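PDB 5N9X: adenylation domain from Streptomyces sp., which belongs to the ANL superfamily of AMP-binding enzymes and is modelled here with adenosine-5'-triphosphate and threonine bound. Local coordinates for residues F24-A28 and Y46-H50; T358-L364 and V408-A412. All blocks are in the same frame, centred on the assembly; numbering follows the deposited sequence.

Contact 1: residues F24-A28 and Y46-H50; sequences FSRAA and YGLLH
Phe24 reaches from helix 20-30 across to the first turn of helix 46-62, where its ring meets Tyr46, Leu49 and His50 at once. With CG anti to the backbone N (chi1 -177°), the ring is carried out from its own helix, and its far rim does most of the touching. CE1 lies 3.6 Å from CD1 of Tyr46, and CZ comes within 3.7 Å of CG of Leu49. On the His50 side, CE2 sits 3.7 Å from the CA of His50 and also approaches the edge of the imidazole at CD2. The planes of these two rings are inclined by 45° with centroids 5.8 Å apart, an oblique pairing, neither stacked nor edge-to-face.

Tyr46 packs along helix 20-30 beside Phe24. Its CB lies 4.0 Å from CA of Ala28, and CE1 of its ring is 4.1 Å from the methyl CB of Ala27. The phenol oxygen serves a different purpose, hydrogen bonding to the carbonyl of Ala226. That bond anchors the far end of the ring while its CD1–CE1 side packs against helix 20-30.

His50 also packs on Ala28, whose CB is 3.9 Å from CB of His50 and lies over one face of the Phe24 ring, toward its rim. The axes of the two short helical segments approach to 9.6 Å, their N-to-C directions 138° apart; antiparallel strands 35-39 and 42-45 connect the helices. Leu86 of helix 79-90 and Trp219 of helix 213-222 also pack on Phe24, linking the pair to those helices. The two segments are thus joined by mainly apolar van der Waals packing between buried side chains, with the His50 ring at the less buried border.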
loop_
_atom_site.group_PDB
_atom_site.type_symbol
_atom_site.label_atom_id
_atom_site.label_comp_id
_atom_site.label_asym_id
_atom_site.label_seq_id
_atom_site.Cartn_x
_atom_site.Cartn_y
_atom_site.Cartn_z
ATOM N N PHE A 24 -11.992 -0.479 17.861
ATOM C CA PHE A 24 -11.041 -0.816 18.904
ATOM C C PHE A 24 -11.720 -0.947 20.277
ATOM O O PHE A 24 -11.345 -1.807 21.077
ATOM C CB PHE A 24 -9.928 0.221 19.002
ATOM C CG PHE A 24 -8.884 -0.125 20.027
ATOM C CD1 PHE A 24 -8.257 -1.362 19.999
ATOM C CD2 PHE A 24 -8.526 0.772 21.008
ATOM C CE1 PHE A 24 -7.289 -1.691 20.933
ATOM C CE2 PHE A 24 -7.568 0.445 21.959
ATOM C CZ PHE A 24 -6.948 -0.790 21.918
ATOM N N SER A 25 -12.698 -0.085 20.546
ATOM C CA SER A 25 -13.399 -0.073 21.827
ATOM C C SER A 25 -14.142 -1.381 22.062
ATOM O O SER A 25 -14.040 -2.003 23.117
ATOM C CB SER A 25 -14.368 1.105 21.883
ATOM O OG SER A 25 -15.337 0.910 22.892
ATOM N N ARG A 26 -14.884 -1.797 21.055
ATOM C CA ARG A 26 -15.592 -3.056 21.116
ATOM C C ARG A 26 -14.631 -4.212 21.413
ATOM O O ARG A 26 -14.736 -4.860 22.439
ATOM C CB ARG A 26 -16.340 -3.280 19.811
ATOM C CG ARG A 26 -17.163 -4.516 19.768
ATOM C CD ARG A 26 -17.128 -5.024 18.372
ATOM N NE ARG A 26 -18.373 -4.740 17.669
ATOM C CZ ARG A 26 -18.502 -4.782 16.345
ATOM N NH1 ARG A 26 -17.454 -5.074 15.575
ATOM N NH2 ARG A 26 -19.676 -4.511 15.787
ATOM N N ALA A 27 -13.671 -4.439 20.526
ATOM C CA ALA A 27 -12.703 -5.508 20.718
ATOM C C ALA A 27 -11.985 -5.435 22.068
ATOM O O ALA A 27 -11.748 -6.466 22.697
ATOM C CB ALA A 27 -11.687 -5.486 19.592
ATOM N N ALA A 28 -11.622 -4.231 22.502
ATOM C CA ALA A 28 -10.896 -4.080 23.759
ATOM C C ALA A 28 -11.816 -4.293 24.954
ATOM O O ALA A 28 -11.427 -4.952 25.915
ATOM C CB ALA A 28 -10.220 -2.714 23.849
ATOM N N TYR A 46 -5.070 -6.023 24.941
ATOM C CA TYR A 46 -6.080 -5.075 24.498
ATOM C C TYR A 46 -6.461 -4.112 25.621
ATOM O O TYR A 46 -6.349 -2.899 25.454
ATOM C CB TYR A 46 -7.309 -5.820 23.989
ATOM C CG TYR A 46 -7.249 -6.136 22.515
ATOM C CD1 TYR A 46 -7.715 -5.228 21.566
ATOM C CD2 TYR A 46 -6.724 -7.348 22.070
ATOM C CE1 TYR A 46 -7.654 -5.524 20.218
ATOM C CE2 TYR A 46 -6.657 -7.651 20.740
ATOM C CZ TYR A 46 -7.122 -6.745 19.809
ATOM O OH TYR A 46 -7.058 -7.055 18.464
ATOM N N GLY A 47 -6.868 -4.656 26.765
ATOM C CA GLY A 47 -7.163 -3.864 27.954
ATOM C C GLY A 47 -6.144 -2.783 28.302
ATOM O O GLY A 47 -6.529 -1.639 28.588
ATOM N N LEU A 48 -4.854 -3.123 28.275
ATOM C CA LEU A 48 -3.818 -2.147 28.647
ATOM C C LEU A 48 -3.524 -1.143 27.522
ATOM O O LEU A 48 -3.304 0.044 27.789
ATOM C CB LEU A 48 -2.530 -2.868 29.095
ATOM C CG LEU A 48 -1.296 -1.977 29.345
ATOM C CD1 LEU A 48 -1.392 -1.110 30.614
ATOM C CD2 LEU A 48 0.002 -2.837 29.366
ATOM N N LEU A 49 -3.527 -1.611 26.275
ATOM C CA LEU A 49 -3.465 -0.711 25.124
ATOM C C LEU A 49 -4.619 0.313 25.170
ATOM O O LEU A 49 -4.405 1.514 24.968
ATOM C CB LEU A 49 -3.489 -1.510 23.810
ATOM C CG LEU A 49 -3.317 -0.728 22.492
ATOM C CD1 LEU A 49 -2.200 0.348 22.573
ATOM C CD2 LEU A 49 -3.106 -1.641 21.286
ATOM N N HIS A 50 -5.828 -0.162 25.468
ATOM C CA HIS A 50 -6.975 0.724 25.584
ATOM C C HIS A 50 -6.778 1.785 26.664
ATOM O O HIS A 50 -7.063 2.965 26.445
ATOM C CB HIS A 50 -8.249 -0.059 25.864
ATOM C CG HIS A 50 -9.480 0.787 25.808
ATOM N ND1 HIS A 50 -10.137 1.228 26.940
ATOM C CD2 HIS A 50 -10.157 1.303 24.753
ATOM C CE1 HIS A 50 -11.177 1.962 26.580
ATOM N NE2 HIS A 50 -11.211 2.023 25.260
#

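Contact 2: residues T358-L364 and V408-A412; sequences TGEPGEL and VSRRA
Gly362 and Val408 hold the two strands together through a reciprocal pair of backbone hydrogen bonds, Gly362 N to Val408 O and Val408 N to Gly362 O, each 2.9 Å. They form an antiparallel hydrogen-bonded pair. Further along, Gly359 N donates to Arg410 O over 2.8 Å, tilted 36° out of the carbonyl plane. Between these two points a water takes over: it donates to Glu360 O at 2.7 Å and accepts from Arg410 N at 2.8 Å, bridging backbones that do not bond directly there. The Val408 carbonyl also receives a CA-H...O contact from Pro361, whose CA is 3.2 Å away.

Side-chain packing flanks these bonds. Thr358 has CG2 anti to its amide nitrogen, which lays the methyl against Arg410 O. Its OG1 lies 3.7 Å from NE of Arg410 without a hydrogen bond, and this buried NE has no partner in the model. Ser409 turns CB toward Glu360 O, 3.6 Å off, and its hydroxyl is hydrogen-bonded to Gln419 on strand 416-421. At the inner end, CB of Leu364 rests 4.0 Å from CG2 of Val408; Ile348 and Ile337 pack on Val408, Leu416 and His346 on Leu364. The whole is an antiparallel strand pair within a mixed beta-sheet of the AMP-binding fold, its regular pairing giving way to a water-bridged loop at the exposed end.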
loop_
_atom_site.group_PDB
_atom_site.type_symbol
_atom_site.label_atom_id
_atom_site.label_comp_id
_atom_site.label_asym_id
_atom_site.label_seq_id
_atom_site.Cartn_x
_atom_site.Cartn_y
_atom_site.Cartn_z
ATOM N N THR A 358 -17.009 -6.062 -23.294
ATOM C CA THR A 358 -16.316 -7.198 -22.669
ATOM C C THR A 358 -15.014 -7.552 -23.407
ATOM O O THR A 358 -14.980 -7.619 -24.640
ATOM C CB THR A 358 -17.234 -8.440 -22.608
ATOM O OG1 THR A 358 -18.250 -8.220 -21.627
ATOM C CG2 THR A 358 -16.458 -9.689 -22.224
ATOM N N GLY A 359 -13.938 -7.765 -22.653
ATOM C CA GLY A 359 -12.641 -8.014 -23.253
ATOM C C GLY A 359 -11.984 -6.733 -23.739
ATOM O O GLY A 359 -10.829 -6.731 -24.175
ATOM N N GLU A 360 -12.707 -5.623 -23.678
ATOM C CA GLU A 360 -12.122 -4.358 -24.101
ATOM C C GLU A 360 -11.518 -3.602 -22.916
ATOM O O GLU A 360 -12.160 -3.445 -21.880
ATOM C CB GLU A 360 -13.169 -3.499 -24.806
ATOM C CG GLU A 360 -12.598 -2.362 -25.600
ATOM C CD GLU A 360 -13.533 -1.175 -25.671
ATOM O OE1 GLU A 360 -14.775 -1.361 -25.625
ATOM O OE2 GLU A 360 -13.012 -0.051 -25.788
ATOM N N PRO A 361 -10.267 -3.153 -23.063
ATOM C CA PRO A 361 -9.557 -2.369 -22.045
ATOM C C PRO A 361 -10.131 -0.961 -21.909
ATOM O O PRO A 361 -10.497 -0.375 -22.920
ATOM C CB PRO A 361 -8.115 -2.303 -22.578
ATOM C CG PRO A 361 -8.012 -3.420 -23.575
ATOM C CD PRO A 361 -9.385 -3.537 -24.178
ATOM N N GLY A 362 -10.206 -0.433 -20.694
ATOM C CA GLY A 362 -10.605 0.947 -20.494
ATOM C C GLY A 362 -10.180 1.408 -19.118
ATOM O O GLY A 362 -9.633 0.615 -18.351
ATOM N N GLU A 363 -10.424 2.677 -18.800
ATOM C CA GLU A 363 -10.113 3.202 -17.471
ATOM C C GLU A 363 -11.141 2.802 -16.398
ATOM O O GLU A 363 -12.358 3.024 -16.554
ATOM C CB GLU A 363 -9.984 4.734 -17.503
ATOM C CG GLU A 363 -9.602 5.308 -16.131
ATOM C CD GLU A 363 -9.412 6.822 -16.109
ATOM O OE1 GLU A 363 -9.878 7.517 -17.040
ATOM O OE2 GLU A 363 -8.793 7.319 -15.143
ATOM N N LEU A 364 -10.649 2.244 -15.290
ATOM C CA LEU A 364 -11.546 1.888 -14.199
ATOM C C LEU A 364 -11.913 3.118 -13.381
ATOM O O LEU A 364 -11.036 3.899 -12.994
ATOM C CB LEU A 364 -10.931 0.821 -13.303
ATOM C CG LEU A 364 -11.636 0.501 -11.990
ATOM C CD1 LEU A 364 -12.775 -0.470 -12.217
ATOM C CD2 LEU A 364 -10.643 -0.105 -11.040
ATOM N N VAL A 408 -8.174 -1.654 -17.231
ATOM C CA VAL A 408 -8.665 -3.012 -16.995
ATOM C C VAL A 408 -9.648 -3.470 -18.089
ATOM O O VAL A 408 -10.134 -2.654 -18.888
ATOM C CB VAL A 408 -9.386 -3.139 -15.626
ATOM C CG1 VAL A 408 -8.528 -2.607 -14.508
ATOM C CG2 VAL A 408 -10.712 -2.409 -15.651
ATOM N N SER A 409 -9.944 -4.775 -18.110
ATOM C CA SER A 409 -11.016 -5.330 -18.952
ATOM C C SER A 409 -11.930 -6.230 -18.140
ATOM O O SER A 409 -11.492 -6.867 -17.183
ATOM C CB SER A 409 -10.456 -6.122 -20.142
ATOM O OG SER A 409 -9.287 -6.827 -19.788
ATOM N N ARG A 410 -13.205 -6.261 -18.505
ATOM C CA ARG A 410 -14.115 -7.248 -17.948
ATOM C C ARG A 410 -14.079 -8.491 -18.838
ATOM O O ARG A 410 -14.536 -8.432 -19.988
ATOM C CB ARG A 410 -15.541 -6.706 -17.853
ATOM C CG ARG A 410 -16.545 -7.774 -17.472
ATOM C CD ARG A 410 -17.975 -7.438 -17.872
ATOM N NE ARG A 410 -18.733 -8.681 -18.037
ATOM C CZ ARG A 410 -19.894 -8.958 -17.447
ATOM N NH1 ARG A 410 -20.476 -8.073 -16.644
ATOM N NH2 ARG A 410 -20.479 -10.129 -17.669
ATOM N N ARG A 411 -13.514 -9.588 -18.321
ATOM C CA ARG A 411 -13.460 -10.875 -19.025
ATOM C C ARG A 411 -14.822 -11.543 -18.894
ATOM O O ARG A 411 -15.570 -11.236 -17.963
ATOM C CB ARG A 411 -12.355 -11.800 -18.453
ATOM C CG ARG A 411 -12.818 -12.750 -17.303
ATOM C CD ARG A 411 -11.669 -13.411 -16.504
ATOM N NE ARG A 411 -10.496 -13.697 -17.331
ATOM C CZ ARG A 411 -9.448 -14.434 -16.958
ATOM N NH1 ARG A 411 -9.411 -14.998 -15.756
ATOM N NH2 ARG A 411 -8.435 -14.612 -17.810
ATOM N N ALA A 412 -15.140 -12.445 -19.820
ATOM C CA ALA A 412 -16.342 -13.272 -19.707
ATOM C C ALA A 412 -16.335 -13.968 -18.363
ATOM O O ALA A 412 -15.348 -14.610 -18.000
ATOM C CB ALA A 412 -16.416 -14.292 -20.830
HETATM O O HOH W 1 -14.194 -4.485 -20.374
#

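In the fold
Contact 1 and contact 2 lie in separate parts of the chain, with centres about 44 Å apart and nearest atoms about 28 Å apart. They follow one another in sequence: the helix pair 24-28 and 46-50 closes well before 358-364 and 408-412 come together. Both are peripheral, their centres about 26 and 24 Å from that of the chain. Contact 2 lies near the nucleotide without touching it: the side chain of Val408 is about 8 Å from the bound ATP and that of Leu364 about 11 Å from a magnesium ion. The two contacts are therefore separate packing sites, and neither includes a residue of the threonine pocket.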